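Local coordinates for protein geranyltranstransferase (Thermotoga neapolitana, PDB 4WK5) that probably acts as a magnesium-dependent prenyltransferase of the farnesyl/geranylgeranyl diphosphate synthase family, joining isoprenoid units into longer allylic diphosphates, at residues F281-L284 and R285-K289; E179-Y182 and S183-G187; E74-R77 and L78-A82. All blocks are in the same frame, centred on the assembly; numbering follows the deposited sequence. Where two conformers were deposited one is given.

Contact 1. Residues F281-L284 and R285-K289; sequences FDFL and RNLKK
Arg285 folds back along its own helix so that Phe281 and Asp282 share one face of its guanidinium group. Asp282 OD1 lies 3.1 Å from Arg285 NH2, a salt bridge in which the oxygen stands over the guanidinium face, so the attraction is of charge and not of a directed N-H; the two flat groups are only 20° apart. Phe281 CE2 comes up on the same face, 3.8 Å from Arg285 NH1, its ring oblique to the guanidinium. The bend at chi3 (46°) turns the arginine tip back toward these partners. Arg285 NE is buried here without a polar partner. One turn on, Leu287 CD1 meets Leu284 CD2 at 3.7 Å, the two leucines running alongside, and also stands over one face of the Phe283 ring. Behind these groups, main-chain i to i+4 bonds set the spacing; Arg285 N to Phe281 O is 2.8 Å, and Leu287 N to Phe283 O is weak. Tyr265 OH hydrogen-bonds to Leu284 O. Phe283 and Leu287 pack on helix 59-70, Leu284 also reaches helix 206-229, and helix 248-274 packs against Phe281, Leu284 and Leu287, seating the last modelled helix, 278-289, on the all-helical bundle.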
ATOM      1  N   PHE A 281     -10.627 -29.145  -2.218  1.00 26.24           N
ATOM      2  CA  PHE A 281     -10.475 -30.237  -1.272  1.00 29.09           C
ATOM      3  C   PHE A 281      -9.219 -31.058  -1.565  1.00 32.01           C
ATOM      4  O   PHE A 281      -8.404 -31.301  -0.676  1.00 31.91           O
ATOM      5  CB  PHE A 281     -11.714 -31.132  -1.321  1.00 28.11           C
ATOM      6  CG  PHE A 281     -11.611 -32.362  -0.476  1.00 33.77           C
ATOM      7  CD1 PHE A 281     -11.848 -32.301   0.886  1.00 35.29           C
ATOM      8  CD2 PHE A 281     -11.306 -33.587  -1.047  1.00 43.65           C
ATOM      9  CE1 PHE A 281     -11.769 -33.433   1.663  1.00 39.00           C
ATOM     10  CE2 PHE A 281     -11.226 -34.730  -0.269  1.00 43.60           C
ATOM     11  CZ  PHE A 281     -11.457 -34.651   1.085  1.00 44.03           C
ATOM     12  N   ASP A 282      -9.071 -31.478  -2.817  1.00 35.05           N
ATOM     13  CA  ASP A 282      -7.918 -32.275  -3.214  1.00 35.84           C
ATOM     14  C   ASP A 282      -6.613 -31.503  -2.995  1.00 30.52           C
ATOM     15  O   ASP A 282      -5.645 -32.055  -2.467  1.00 36.90           O
ATOM     16  CB  ASP A 282      -8.033 -32.706  -4.676  1.00 36.51           C
ATOM     17  CG  ASP A 282      -9.137 -33.723  -4.904  1.00 45.84           C
ATOM     18  OD1 ASP A 282      -9.542 -34.414  -3.940  1.00 47.98           O
ATOM     19  OD2 ASP A 282      -9.591 -33.838  -6.059  1.00 45.18           O
ATOM     20  N   PHE A 283      -6.604 -30.229  -3.392  1.00 28.85           N
ATOM     21  CA  PHE A 283      -5.439 -29.355  -3.221  1.00 28.26           C
ATOM     22  C   PHE A 283      -5.034 -29.273  -1.749  1.00 32.32           C
ATOM     23  O   PHE A 283      -3.873 -29.516  -1.390  1.00 30.46           O
ATOM     24  CB  PHE A 283      -5.748 -27.960  -3.791  1.00 24.85           C
ATOM     25  CG  PHE A 283      -4.658 -26.936  -3.569  1.00 29.45           C
ATOM     26  CD1 PHE A 283      -3.348 -27.193  -3.942  1.00 32.19           C
ATOM     27  CD2 PHE A 283      -4.959 -25.713  -3.007  1.00 28.62           C
ATOM     28  CE1 PHE A 283      -2.358 -26.241  -3.745  1.00 33.31           C
ATOM     29  CE2 PHE A 283      -3.973 -24.759  -2.810  1.00 29.36           C
ATOM     30  CZ  PHE A 283      -2.672 -25.032  -3.176  1.00 29.27           C
ATOM     31  N   LEU A 284      -5.995 -28.976  -0.885  1.00 32.14           N
ATOM     32  CA  LEU A 284      -5.667 -28.786   0.523  1.00 30.57           C
ATOM     33  C   LEU A 284      -5.422 -30.110   1.244  1.00 37.99           C
ATOM     34  O   LEU A 284      -4.690 -30.154   2.236  1.00 39.41           O
ATOM     35  CB  LEU A 284      -6.763 -27.986   1.223  1.00 32.16           C
ATOM     36  CG  LEU A 284      -6.899 -26.555   0.693  1.00 36.09           C
ATOM     37  CD1 LEU A 284      -7.879 -25.768   1.521  1.00 37.44           C
ATOM     38  CD2 LEU A 284      -5.542 -25.848   0.642  1.00 33.39           C
ATOM     39  N   ARG A 285      -6.023 -31.187   0.743  1.00 34.90           N
ATOM     40  CA  ARG A 285      -5.770 -32.506   1.300  1.00 36.24           C
ATOM     41  C   ARG A 285      -4.325 -32.924   1.043  1.00 42.16           C
ATOM     42  O   ARG A 285      -3.643 -33.406   1.947  1.00 44.92           O
ATOM     43  CB  ARG A 285      -6.729 -33.542   0.713  1.00 45.39           C
ATOM     44  CG  ARG A 285      -6.713 -34.881   1.430  1.00 51.71           C
ATOM     45  CD  ARG A 285      -7.526 -35.902   0.661  1.00 57.74           C
ATOM     46  NE  ARG A 285      -7.197 -35.861  -0.761  1.00 66.95           N
ATOM     47  CZ  ARG A 285      -7.793 -36.597  -1.693  1.00 75.00           C
ATOM     48  NH1 ARG A 285      -8.754 -37.446  -1.358  1.00 77.80           N
ATOM     49  NH2 ARG A 285      -7.421 -36.485  -2.961  1.00 75.68           N
ATOM     50  N   ASN A 286      -3.858 -32.734  -0.187  1.00 41.36           N
ATOM     51  CA  ASN A 286      -2.482 -33.081  -0.529  1.00 51.92           C
ATOM     52  C   ASN A 286      -1.482 -32.122   0.101  1.00 53.55           C
ATOM     53  O   ASN A 286      -0.315 -32.459   0.292  1.00 55.34           O
ATOM     54  CB  ASN A 286      -2.293 -33.115  -2.047  1.00 60.94           C
ATOM     55  CG  ASN A 286      -3.098 -34.220  -2.708  1.00 78.12           C
ATOM     56  OD1 ASN A 286      -3.789 -33.993  -3.701  1.00 85.42           O
ATOM     57  ND2 ASN A 286      -3.012 -35.425  -2.155  1.00 82.71           N
ATOM     58  N   LEU A 287      -1.954 -30.927   0.437  1.00 46.17           N
ATOM     59  CA  LEU A 287      -1.115 -29.920   1.069  1.00 48.73           C
ATOM     60  C   LEU A 287      -0.791 -30.290   2.519  1.00 54.60           C
ATOM     61  O   LEU A 287       0.301 -29.991   3.004  1.00 58.82           O
ATOM     62  CB  LEU A 287      -1.799 -28.549   0.998  1.00 47.81           C
ATOM     63  CG  LEU A 287      -1.049 -27.253   1.326  1.00 52.59           C
ATOM     64  CD1 LEU A 287      -1.810 -26.091   0.726  1.00 52.69           C
ATOM     65  CD2 LEU A 287      -0.885 -27.029   2.824  1.00 56.29           C
ATOM     66  N   LYS A 288      -1.727 -30.937   3.210  1.00 54.85           N
ATOM     67  CA  LYS A 288      -1.522 -31.266   4.624  1.00 62.11           C
ATOM     68  C   LYS A 288      -0.383 -32.266   4.827  1.00 68.55           C
ATOM     69  O   LYS A 288       0.289 -32.243   5.860  1.00 74.50           O
ATOM     70  CB  LYS A 288      -2.801 -31.816   5.260  1.00 62.11           C
ATOM     71  CG  LYS A 288      -2.720 -31.872   6.786  1.00 64.40           C
ATOM     72  CD  LYS A 288      -3.994 -32.392   7.423  1.00 69.32           C
ATOM     73  CE  LYS A 288      -3.804 -32.614   8.919  1.00 68.81           C
ATOM     74  NZ  LYS A 288      -3.031 -33.852   9.210  1.00 71.14           N
ATOM     75  N   LYS A 289      -0.173 -33.144   3.850  1.00 66.24           N
ATOM     76  CA  LYS A 289       0.970 -34.050   3.893  1.00 70.62           C
ATOM     77  C   LYS A 289       2.255 -33.229   3.950  1.00 73.71           C
ATOM     78  O   LYS A 289       3.149 -33.502   4.751  1.00 75.96           O
ATOM     79  CB  LYS A 289       0.974 -34.984   2.683  1.00 71.30           C
TER

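Contact 2. Residues E179-Y182 and S183-G187; sequences EKMY and SFKTG
Lys180 and Phe184 meet by van der Waals contact one turn apart: the lysine chain bends at chi2 (66°) and brings CE to 3.4 Å from Phe184 CE1, oblique to the ring. Nearby, Met181 SD runs alongside Lys185, 4.0 Å from its CD. Outside the turn, Phe184 packs on Leu158 and Met162 of helix 143-166, and its ring meets Phe40 of the second subunit at a steep angle; an alanine here would probably leave that Phe40 ring and the lysine methylenes without their aromatic partner. Water links the polar ends: one molecule lies 2.7 Å from Ser183 OG and makes a weak bond with Lys180 NZ. Among the backbone bonds, Tyr182 O is gripped twice, by Thr186 N and, nearly straight at 172°, by Gly187 N, each at 3.0 Å. This is a pi-type turn within helix 175-201. The polar tips look elsewhere: Tyr182 OH to Leu248 N, Thr186 OG1 to Gln220 OE1, and Lys185 NZ to Glu160 in a salt bridge. Phe184 thus carries apolar contact to the second subunit, while Lys185 and Thr186, matching the family's Lys-Thr motif, direct polar groups inward, consistent with the lining of its active-site cleft.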
ATOM      1  N   GLU A 179      -4.200 -15.817  19.333  1.00 24.13           N
ATOM      2  CA  GLU A 179      -5.029 -16.365  18.252  1.00 24.90           C
ATOM      3  C   GLU A 179      -5.596 -15.243  17.361  1.00 25.64           C
ATOM      4  O   GLU A 179      -5.711 -15.405  16.144  1.00 23.32           O
ATOM      5  CB  GLU A 179      -6.170 -17.227  18.811  1.00 31.52           C
ATOM      6  CG  GLU A 179      -7.092 -17.744  17.707  1.00 42.52           C
ATOM      7  CD  GLU A 179      -7.638 -19.136  17.963  1.00 51.62           C
ATOM      8  OE1 GLU A 179      -7.520 -19.631  19.108  1.00 49.99           O
ATOM      9  OE2 GLU A 179      -8.181 -19.733  17.004  1.00 40.23           O
ATOM     10  N   LYS A 180      -5.919 -14.101  17.962  1.00 25.13           N
ATOM     11  CA  LYS A 180      -6.410 -12.951  17.208  1.00 25.73           C
ATOM     12  C   LYS A 180      -5.333 -12.464  16.231  1.00 22.14           C
ATOM     13  O   LYS A 180      -5.609 -12.116  15.075  1.00 20.88           O
ATOM     14  CB  LYS A 180      -6.818 -11.824  18.165  1.00 26.41           C
ATOM     15  CG  LYS A 180      -7.424 -10.598  17.496  1.00 29.77           C
ATOM     16  CD  LYS A 180      -8.762 -10.921  16.846  1.00 51.97           C
ATOM     17  CE  LYS A 180      -9.543  -9.647  16.532  1.00 62.31           C
ATOM     18  NZ  LYS A 180     -10.875  -9.928  15.921  1.00 65.45           N
ATOM     19  N   MET A 181      -4.096 -12.444  16.713  1.00 22.63           N
ATOM     20  CA  MET A 181      -2.972 -12.062  15.884  1.00 19.02           C
ATOM     21  C   MET A 181      -2.807 -13.018  14.692  1.00 18.93           C
ATOM     22  O   MET A 181      -2.528 -12.582  13.571  1.00 18.44           O
ATOM     23  CB  MET A 181      -1.697 -12.001  16.732  1.00 22.42           C
ATOM     24  CG  MET A 181      -0.449 -11.587  15.962  1.00 22.67           C
ATOM     25  SD  MET A 181       0.425 -13.012  15.289  1.00 24.61           S
ATOM     26  CE  MET A 181       1.027 -13.732  16.831  1.00 24.39           C
ATOM     27  N   TYR A 182      -2.977 -14.318  14.926  1.00 19.03           N
ATOM     28  CA  TYR A 182      -2.905 -15.292  13.828  1.00 18.29           C
ATOM     29  C   TYR A 182      -4.008 -15.012  12.823  1.00 16.85           C
ATOM     30  O   TYR A 182      -3.805 -15.076  11.619  1.00 19.59           O
ATOM     31  CB  TYR A 182      -3.039 -16.730  14.343  1.00 18.65           C
ATOM     32  CG  TYR A 182      -1.747 -17.322  14.869  1.00 22.56           C
ATOM     33  CD1 TYR A 182      -0.879 -16.570  15.652  1.00 24.60           C
ATOM     34  CD2 TYR A 182      -1.413 -18.648  14.605  1.00 22.87           C
ATOM     35  CE1 TYR A 182       0.302 -17.111  16.129  1.00 24.36           C
ATOM     36  CE2 TYR A 182      -0.246 -19.193  15.080  1.00 26.06           C
ATOM     37  CZ  TYR A 182       0.608 -18.424  15.839  1.00 28.73           C
ATOM     38  OH  TYR A 182       1.778 -18.970  16.316  1.00 26.28           O
ATOM     39  N   SER A 183      -5.191 -14.737  13.344  1.00 19.15           N
ATOM     40  CA  SER A 183      -6.347 -14.467  12.499  1.00 18.36           C
ATOM     41  C   SER A 183      -6.111 -13.270  11.598  1.00 19.94           C
ATOM     42  O   SER A 183      -6.450 -13.295  10.417  1.00 21.55           O
ATOM     43  CB  SER A 183      -7.583 -14.224  13.360  1.00 24.96           C
ATOM     44  OG  SER A 183      -8.659 -13.767  12.568  1.00 34.50           O
ATOM     45  N   PHE A 184      -5.521 -12.220  12.157  1.00 18.15           N
ATOM     46  CA  PHE A 184      -5.250 -11.014  11.383  1.00 19.71           C
ATOM     47  C   PHE A 184      -4.048 -11.171  10.452  1.00 18.02           C
ATOM     48  O   PHE A 184      -4.093 -10.782   9.274  1.00 18.52           O
ATOM     49  CB  PHE A 184      -4.994  -9.818  12.304  1.00 18.49           C
ATOM     50  CG  PHE A 184      -6.247  -9.129  12.797  1.00 21.80           C
ATOM     51  CD1 PHE A 184      -7.455  -9.800  12.869  1.00 35.43           C
ATOM     52  CD2 PHE A 184      -6.200  -7.793  13.149  1.00 22.24           C
ATOM     53  CE1 PHE A 184      -8.600  -9.152  13.323  1.00 40.40           C
ATOM     54  CE2 PHE A 184      -7.348  -7.133  13.602  1.00 26.44           C
ATOM     55  CZ  PHE A 184      -8.542  -7.816  13.687  1.00 33.85           C
ATOM     56  N   LYS A 185      -2.961 -11.731  10.973  1.00 15.56           N
ATOM     57  CA  LYS A 185      -1.699 -11.741  10.231  1.00 17.91           C
ATOM     58  C   LYS A 185      -1.666 -12.743   9.077  1.00 19.47           C
ATOM     59  O   LYS A 185      -1.005 -12.506   8.050  1.00 20.95           O
ATOM     60  CB  LYS A 185      -0.546 -12.026  11.201  1.00 23.03           C
ATOM     61  CG  LYS A 185       0.838 -12.104  10.578  1.00 34.82           C
ATOM     62  CD  LYS A 185       1.787 -12.814  11.547  1.00 41.26           C
ATOM     63  CE  LYS A 185       3.115 -13.162  10.897  1.00 56.28           C
ATOM     64  NZ  LYS A 185       3.845 -11.956  10.436  1.00 59.49           N
ATOM     65  N   THR A 186      -2.370 -13.859   9.249  1.00 18.49           N
ATOM     66  CA  THR A 186      -2.352 -14.945   8.275  1.00 16.86           C
ATOM     67  C   THR A 186      -3.764 -15.320   7.811  1.00 22.77           C
ATOM     68  O   THR A 186      -4.014 -15.513   6.613  1.00 20.12           O
ATOM     69  CB  THR A 186      -1.665 -16.196   8.866  1.00 21.38           C
ATOM     70  OG1 THR A 186      -0.351 -15.827   9.303  1.00 21.17           O
ATOM     71  CG2 THR A 186      -1.565 -17.314   7.821  1.00 23.29           C
ATOM     72  N   GLY A 187      -4.689 -15.402   8.758  1.00 19.19           N
ATOM     73  CA  GLY A 187      -6.066 -15.759   8.448  1.00 17.65           C
ATOM     74  C   GLY A 187      -6.739 -14.840   7.440  1.00 19.54           C
ATOM     75  O   GLY A 187      -7.436 -15.309   6.531  1.00 20.12           O
TER
HETATM   76  O   HOH W   1     -10.530 -11.977  13.202  1.00 46.13           O

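Contact 3. Residues E74-R77 and L78-A82; sequences EEER and LVDVA
The carboxylates of Glu76 and Asp80, one turn apart, are set nearly at right angles, their planes 74° apart, with Glu76 OE2 3.5 Å from Asp80 OD1. They stand on the N-terminal turns of helix 75-96, a long helix of the all-helical prenyl synthase fold that leads toward the family's first aspartate-rich motif; Glu74 occupies its N-cap position. Two like charges so close would be expected to push apart, but Arg31 bridges them: its NH1 forms a salt bridge with Asp80 OD1 and its NH2 one with Glu76 OE2, so a single guanidinium probably offsets both. The guanidinium of Arg77 heads elsewhere. In the conformer described, its NE donates to Val140 O and the side chain lies against Arg141; a second conformer makes this arm less certain. Along the backbone, the bond from Leu78 N to Glu74 O is weak at 3.4 Å. The next is firmer, Val79 N reaching Glu75 O at 2.8 Å, nearly along the C=O axis. With CG anti to the backbone N (chi1 -172°), Glu75 CG lies 4.0 Å from Val79 CG2; the bend at chi2 then carries OE1 to 4.1 Å from Leu78 CD2, aliphatic carbon beside an acidic side chain at the surface. Leu78 packs on Val64 and Leu65 of helix 59-70 and on Pro197 of helix 175-201, and Val81 inserts beside Phe192, Ala196 and Leu200. Glu76 and Asp80 thus share one flank of the helix, while Leu78 and Val81 go into the core. Val81 N closes the next turn on Arg77 O at 3.2 Å, and the same oxygen has the Val81 CG2 methyl 3.3 Å away.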
ATOM      1  N   GLU A  74     -14.825 -17.244 -14.348  1.00 50.40           N
ATOM      2  CA  GLU A  74     -14.019 -16.921 -15.516  1.00 59.34           C
ATOM      3  C   GLU A  74     -12.546 -16.783 -15.151  1.00 58.50           C
ATOM      4  O   GLU A  74     -12.206 -16.062 -14.214  1.00 57.03           O
ATOM      5  CB  GLU A  74     -14.517 -15.621 -16.164  1.00 66.57           C
ATOM      6  CG  GLU A  74     -14.993 -14.519 -15.198  1.00 75.00           C
ATOM      7  CD  GLU A  74     -16.324 -14.806 -14.494  1.00 83.64           C
ATOM      8  OE1 GLU A  74     -16.906 -15.896 -14.702  1.00 86.82           O
ATOM      9  OE2 GLU A  74     -16.775 -13.936 -13.716  1.00 84.30           O
ATOM     10  N   GLU A  75     -11.682 -17.460 -15.901  1.00 54.91           N
ATOM     11  CA  GLU A  75     -10.262 -17.551 -15.572  1.00 51.65           C
ATOM     12  C   GLU A  75      -9.532 -16.203 -15.467  1.00 47.23           C
ATOM     13  O   GLU A  75      -8.719 -16.017 -14.563  1.00 37.80           O
ATOM     14  CB  GLU A  75      -9.561 -18.434 -16.609  1.00 57.71           C
ATOM     15  CG  GLU A  75      -8.109 -18.774 -16.282  1.00 61.54           C
ATOM     16  CD  GLU A  75      -7.970 -19.793 -15.165  1.00 66.36           C
ATOM     17  OE1 GLU A  75      -8.978 -20.116 -14.501  1.00 67.89           O
ATOM     18  OE2 GLU A  75      -6.837 -20.274 -14.952  1.00 70.30           O
ATOM     19  N   GLU A  76      -9.833 -15.268 -16.367  1.00 44.14           N
ATOM     20  CA  GLU A  76      -9.041 -14.044 -16.494  1.00 41.96           C
ATOM     21  C   GLU A  76      -9.092 -13.152 -15.257  1.00 43.91           C
ATOM     22  O   GLU A  76      -8.051 -12.731 -14.744  1.00 39.37           O
ATOM     23  CB  GLU A  76      -9.488 -13.249 -17.726  1.00 52.07           C
ATOM     24  CG  GLU A  76      -8.720 -11.947 -17.936  1.00 58.87           C
ATOM     25  CD  GLU A  76      -7.206 -12.120 -17.867  1.00 63.78           C
ATOM     26  OE1 GLU A  76      -6.681 -13.125 -18.394  1.00 64.18           O
ATOM     27  OE2 GLU A  76      -6.537 -11.240 -17.284  1.00 65.47           O
ATOM     28  N   ARG A  77     -10.303 -12.861 -14.790  0.51 44.47           N
ATOM     29  CA  ARG A  77     -10.485 -12.066 -13.581  0.51 43.53           C
ATOM     30  C   ARG A  77      -9.936 -12.812 -12.368  0.51 38.29           C
ATOM     31  O   ARG A  77      -9.446 -12.202 -11.419  0.51 34.21           O
ATOM     32  CB  ARG A  77     -11.963 -11.724 -13.369  0.51 46.67           C
ATOM     33  CG  ARG A  77     -12.519 -10.701 -14.350  0.51 48.23           C
ATOM     34  CD  ARG A  77     -13.882 -10.196 -13.900  0.51 46.44           C
ATOM     35  NE  ARG A  77     -14.042  -8.763 -14.135  0.51 49.59           N
ATOM     36  CZ  ARG A  77     -14.886  -8.237 -15.018  0.51 50.57           C
ATOM     37  NH1 ARG A  77     -14.962  -6.920 -15.159  0.51 49.87           N
ATOM     38  NH2 ARG A  77     -15.657  -9.024 -15.754  0.51 52.87           N
ATOM     39  N   LEU A  78     -10.021 -14.135 -12.411  1.00 33.83           N
ATOM     40  CA  LEU A  78      -9.509 -14.971 -11.331  1.00 30.18           C
ATOM     41  C   LEU A  78      -7.979 -14.842 -11.262  1.00 26.17           C
ATOM     42  O   LEU A  78      -7.397 -14.715 -10.177  1.00 25.51           O
ATOM     43  CB  LEU A  78      -9.925 -16.428 -11.548  1.00 31.82           C
ATOM     44  CG  LEU A  78     -10.087 -17.413 -10.396  1.00 37.41           C
ATOM     45  CD1 LEU A  78     -11.117 -16.932  -9.385  1.00 32.77           C
ATOM     46  CD2 LEU A  78     -10.479 -18.773 -10.964  1.00 33.05           C
ATOM     47  N   VAL A  79      -7.333 -14.873 -12.425  1.00 24.88           N
ATOM     48  CA  VAL A  79      -5.872 -14.762 -12.482  1.00 28.01           C
ATOM     49  C   VAL A  79      -5.408 -13.430 -11.897  1.00 27.31           C
ATOM     50  O   VAL A  79      -4.440 -13.389 -11.134  1.00 24.61           O
ATOM     51  CB  VAL A  79      -5.352 -14.913 -13.929  1.00 28.38           C
ATOM     52  CG1 VAL A  79      -3.885 -14.495 -14.028  1.00 33.71           C
ATOM     53  CG2 VAL A  79      -5.555 -16.347 -14.414  1.00 33.31           C
ATOM     54  N   ASP A  80      -6.118 -12.353 -12.231  1.00 29.76           N
ATOM     55  CA  ASP A  80      -5.829 -11.026 -11.681  1.00 35.41           C
ATOM     56  C   ASP A  80      -5.841 -10.998 -10.158  1.00 26.89           C
ATOM     57  O   ASP A  80      -4.915 -10.455  -9.539  1.00 27.04           O
ATOM     58  CB  ASP A  80      -6.830  -9.992 -12.204  1.00 39.07           C
ATOM     59  CG  ASP A  80      -6.619  -9.661 -13.665  1.00 39.57           C
ATOM     60  OD1 ASP A  80      -5.506  -9.896 -14.176  1.00 38.88           O
ATOM     61  OD2 ASP A  80      -7.576  -9.160 -14.292  1.00 46.28           O
ATOM     62  N   VAL A  81      -6.883 -11.585  -9.565  1.00 25.31           N
ATOM     63  CA  VAL A  81      -7.019 -11.669  -8.119  1.00 23.33           C
ATOM     64  C   VAL A  81      -5.901 -12.524  -7.540  1.00 22.43           C
ATOM     65  O   VAL A  81      -5.279 -12.141  -6.545  1.00 19.16           O
ATOM     66  CB  VAL A  81      -8.399 -12.261  -7.697  1.00 24.38           C
ATOM     67  CG1 VAL A  81      -8.485 -12.448  -6.190  1.00 24.95           C
ATOM     68  CG2 VAL A  81      -9.523 -11.353  -8.184  1.00 30.96           C
ATOM     69  N   ALA A  82      -5.649 -13.684  -8.156  1.00 19.40           N
ATOM     70  CA  ALA A  82      -4.623 -14.575  -7.634  1.00 17.65           C
ATOM     71  C   ALA A  82      -3.254 -13.901  -7.613  1.00 19.95           C
ATOM     72  O   ALA A  82      -2.554 -13.968  -6.612  1.00 19.30           O
ATOM     73  CB  ALA A  82      -4.564 -15.880  -8.443  1.00 18.11           C
TER

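All three contacts are single-helix turns, each on a different helix of one all-helical chain, and none touches another: nearest atoms are about 11 Å apart between contact 1 and either of the others, and about 13 Å between contacts 2 and 3. Contacts 2 and 3 lie on opposite sides of the chain centre, their own centres 26 Å apart, yet helix 175-201 joins them, carrying contact 2 near its start and packing on 78-82 with its later turns. Helix 59-70 likewise touches both contacts 1 and 3. Contact 2 probably lies beside the catalytic cleft, since Tyr182 meets helix 206-229 at Gln220 and Ile221, just ahead of the aspartates of the second aspartate-rich motif.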